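Prolyl oligopeptidase (Novosphingobium capsulatum, PDB 1YR2) probably hydrolyses oligopeptides on the carboxyl side of proline, and also of alanine, as a serine protease of the prolyl oligopeptidase family. Local coordinates at residues A627-R630 and V631-Y635. Numbering follows the deposited sequence.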
loop_
_atom_site.group_PDB
_atom_site.type_symbol
_atom_site.label_atom_id
_atom_site.label_comp_id
_atom_site.label_asym_id
_atom_site.label_seq_id
_atom_site.Cartn_x
_atom_site.Cartn_y
_atom_site.Cartn_z
ATOM N N ALA A 627 23.009 -2.933 27.243
ATOM C CA ALA A 627 21.627 -2.582 27.546
ATOM C C ALA A 627 20.654 -2.972 26.409
ATOM O O ALA A 627 19.549 -3.479 26.672
ATOM C CB ALA A 627 21.532 -1.131 27.812
ATOM N N ASP A 628 21.064 -2.774 25.150
ATOM C CA ASP A 628 20.188 -3.113 24.005
ATOM C C ASP A 628 20.066 -4.644 23.899
ATOM O O ASP A 628 19.027 -5.160 23.546
ATOM C CB ASP A 628 20.747 -2.613 22.679
ATOM C CG ASP A 628 20.692 -1.104 22.526
ATOM O OD1 ASP A 628 20.406 -0.418 23.506
ATOM O OD2 ASP A 628 20.952 -0.535 21.441
ATOM N N TRP A 629 21.157 -5.339 24.167
ATOM C CA TRP A 629 21.178 -6.792 24.186
ATOM C C TRP A 629 20.178 -7.345 25.225
ATOM O O TRP A 629 19.448 -8.304 24.925
ATOM C CB TRP A 629 22.606 -7.323 24.413
ATOM C CG TRP A 629 22.701 -8.831 24.320
ATOM C CD1 TRP A 629 23.091 -9.553 23.246
ATOM C CD2 TRP A 629 22.419 -9.774 25.353
ATOM N NE1 TRP A 629 23.051 -10.893 23.533
ATOM C CE2 TRP A 629 22.642 -11.059 24.825
ATOM C CE3 TRP A 629 21.995 -9.664 26.675
ATOM C CZ2 TRP A 629 22.457 -12.222 25.571
ATOM C CZ3 TRP A 629 21.782 -10.838 27.423
ATOM C CH2 TRP A 629 22.010 -12.103 26.851
ATOM N N ARG A 630 20.110 -6.751 26.408
ATOM C CA ARG A 630 19.225 -7.258 27.451
ATOM C C ARG A 630 17.770 -7.068 27.058
ATOM O O ARG A 630 16.931 -7.939 27.327
ATOM C CB ARG A 630 19.475 -6.588 28.799
ATOM C CG ARG A 630 20.776 -7.007 29.448
ATOM C CD ARG A 630 20.870 -6.523 30.902
ATOM N NE ARG A 630 22.247 -6.576 31.358
ATOM C CZ ARG A 630 22.930 -7.688 31.644
ATOM N NH1 ARG A 630 22.392 -8.893 31.567
ATOM N NH2 ARG A 630 24.185 -7.570 32.037
ATOM N N VAL A 631 17.477 -5.943 26.416
ATOM C CA VAL A 631 16.121 -5.691 25.912
ATOM C C VAL A 631 15.773 -6.776 24.866
ATOM O O VAL A 631 14.673 -7.363 24.917
ATOM C CB VAL A 631 16.041 -4.289 25.298
ATOM C CG1 VAL A 631 14.831 -4.117 24.334
ATOM C CG2 VAL A 631 16.016 -3.275 26.364
ATOM N N LEU A 632 16.704 -7.064 23.951
ATOM C CA LEU A 632 16.456 -8.032 22.862
ATOM C C LEU A 632 16.291 -9.462 23.411
ATOM O O LEU A 632 15.443 -10.226 22.930
ATOM C CB LEU A 632 17.580 -8.031 21.792
ATOM C CG LEU A 632 17.670 -6.783 20.907
ATOM C CD1 LEU A 632 19.042 -6.650 20.312
ATOM C CD2 LEU A 632 16.627 -6.853 19.850
ATOM N N ARG A 633 17.112 -9.798 24.403
ATOM C CA ARG A 633 17.108 -11.150 24.989
ATOM C C ARG A 633 15.759 -11.448 25.645
ATOM O O ARG A 633 15.326 -12.566 25.676
ATOM C CB ARG A 633 18.271 -11.302 25.999
ATOM C CG ARG A 633 18.300 -12.580 26.771
ATOM C CD ARG A 633 18.428 -13.746 25.890
ATOM N NE ARG A 633 18.449 -15.026 26.605
ATOM C CZ ARG A 633 17.363 -15.752 26.860
ATOM N NH1 ARG A 633 16.154 -15.305 26.558
ATOM N NH2 ARG A 633 17.478 -16.943 27.465
ATOM N N ARG A 634 15.076 -10.440 26.142
ATOM C CA ARG A 634 13.783 -10.642 26.797
ATOM C C ARG A 634 12.681 -11.090 25.849
ATOM O O ARG A 634 11.729 -11.686 26.294
ATOM C CB ARG A 634 13.322 -9.357 27.508
ATOM C CG ARG A 634 14.099 -9.071 28.761
ATOM C CD ARG A 634 13.995 -7.624 29.266
ATOM N NE ARG A 634 14.973 -7.385 30.341
ATOM C CZ ARG A 634 15.669 -6.258 30.548
ATOM N NH1 ARG A 634 15.530 -5.172 29.774
ATOM N NH2 ARG A 634 16.555 -6.231 31.533
ATOM N N TYR A 635 12.830 -10.833 24.554
ATOM C CA TYR A 635 11.783 -11.219 23.585
ATOM C C TYR A 635 12.187 -11.993 22.342
ATOM O O TYR A 635 11.304 -12.453 21.588
ATOM C CB TYR A 635 10.935 -10.011 23.213
ATOM C CG TYR A 635 11.595 -8.967 22.333
ATOM C CD1 TYR A 635 11.739 -9.167 20.972
ATOM C CD2 TYR A 635 12.031 -7.755 22.852
ATOM C CE1 TYR A 635 12.284 -8.206 20.143
ATOM C CE2 TYR A 635 12.620 -6.770 22.022
ATOM C CZ TYR A 635 12.740 -7.009 20.665
ATOM O OH TYR A 635 13.283 -6.076 19.783
HETATM O O HOH W 1 18.258 -3.121 29.117
#
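Arg633 CB lies over one face of the Trp629 indole, above its six-membered ring, a CH-pi contact between residues four apart on the short helix 626-633 of the alpha/beta-hydrolase domain. Arg633 CB sits 4.0 Å from the centroid of that ring, 17° off its normal. Arg633 CG comes to 3.7 Å from Trp629 CH2. Both side chains leave the helix with CG anti to the backbone N (chi1 -175° for Trp629), which lays them side by side and pointing the same way. Arg633 then bends at chi2, and its guanidinium plane stands 77° to the indole; the contact is made by the CB and CG methylenes, not by the charged end. Phe53 and strand 55-58 also meet the indole, tying the helix to the N-terminal segment. With an alanine here instead of Trp629, the Arg633 methylenes would probably lose their aromatic surface and a gap is likely to open beside Phe53 and Val57.

The second flat group, the Arg634 guanidinium, has Arg630 O over one face, offset toward its rim. The chain, extended from CG to NE, runs past this carbonyl, with Arg634 CG 3.4 Å and Arg634 NE 3.6 Å from Arg630 O. Arg630 NE and Arg634 NH2 lie 5.7 Å apart, a proximity of like charges probably eased by the salt bridges of Arg630 to Glu626 and Glu55.

Beneath these side chains run i to i+4 backbone bonds. Arg633 N donates to Trp629 O at 2.8 Å, nearly in line with the carbonyl, whereas the bond from Arg634 N to Arg630 O is weak. Ala627 O accepts twice, from Val631 N and from a water at 2.8 Å; that same water weakly accepts from Arg634 NH1 at 3.5 Å.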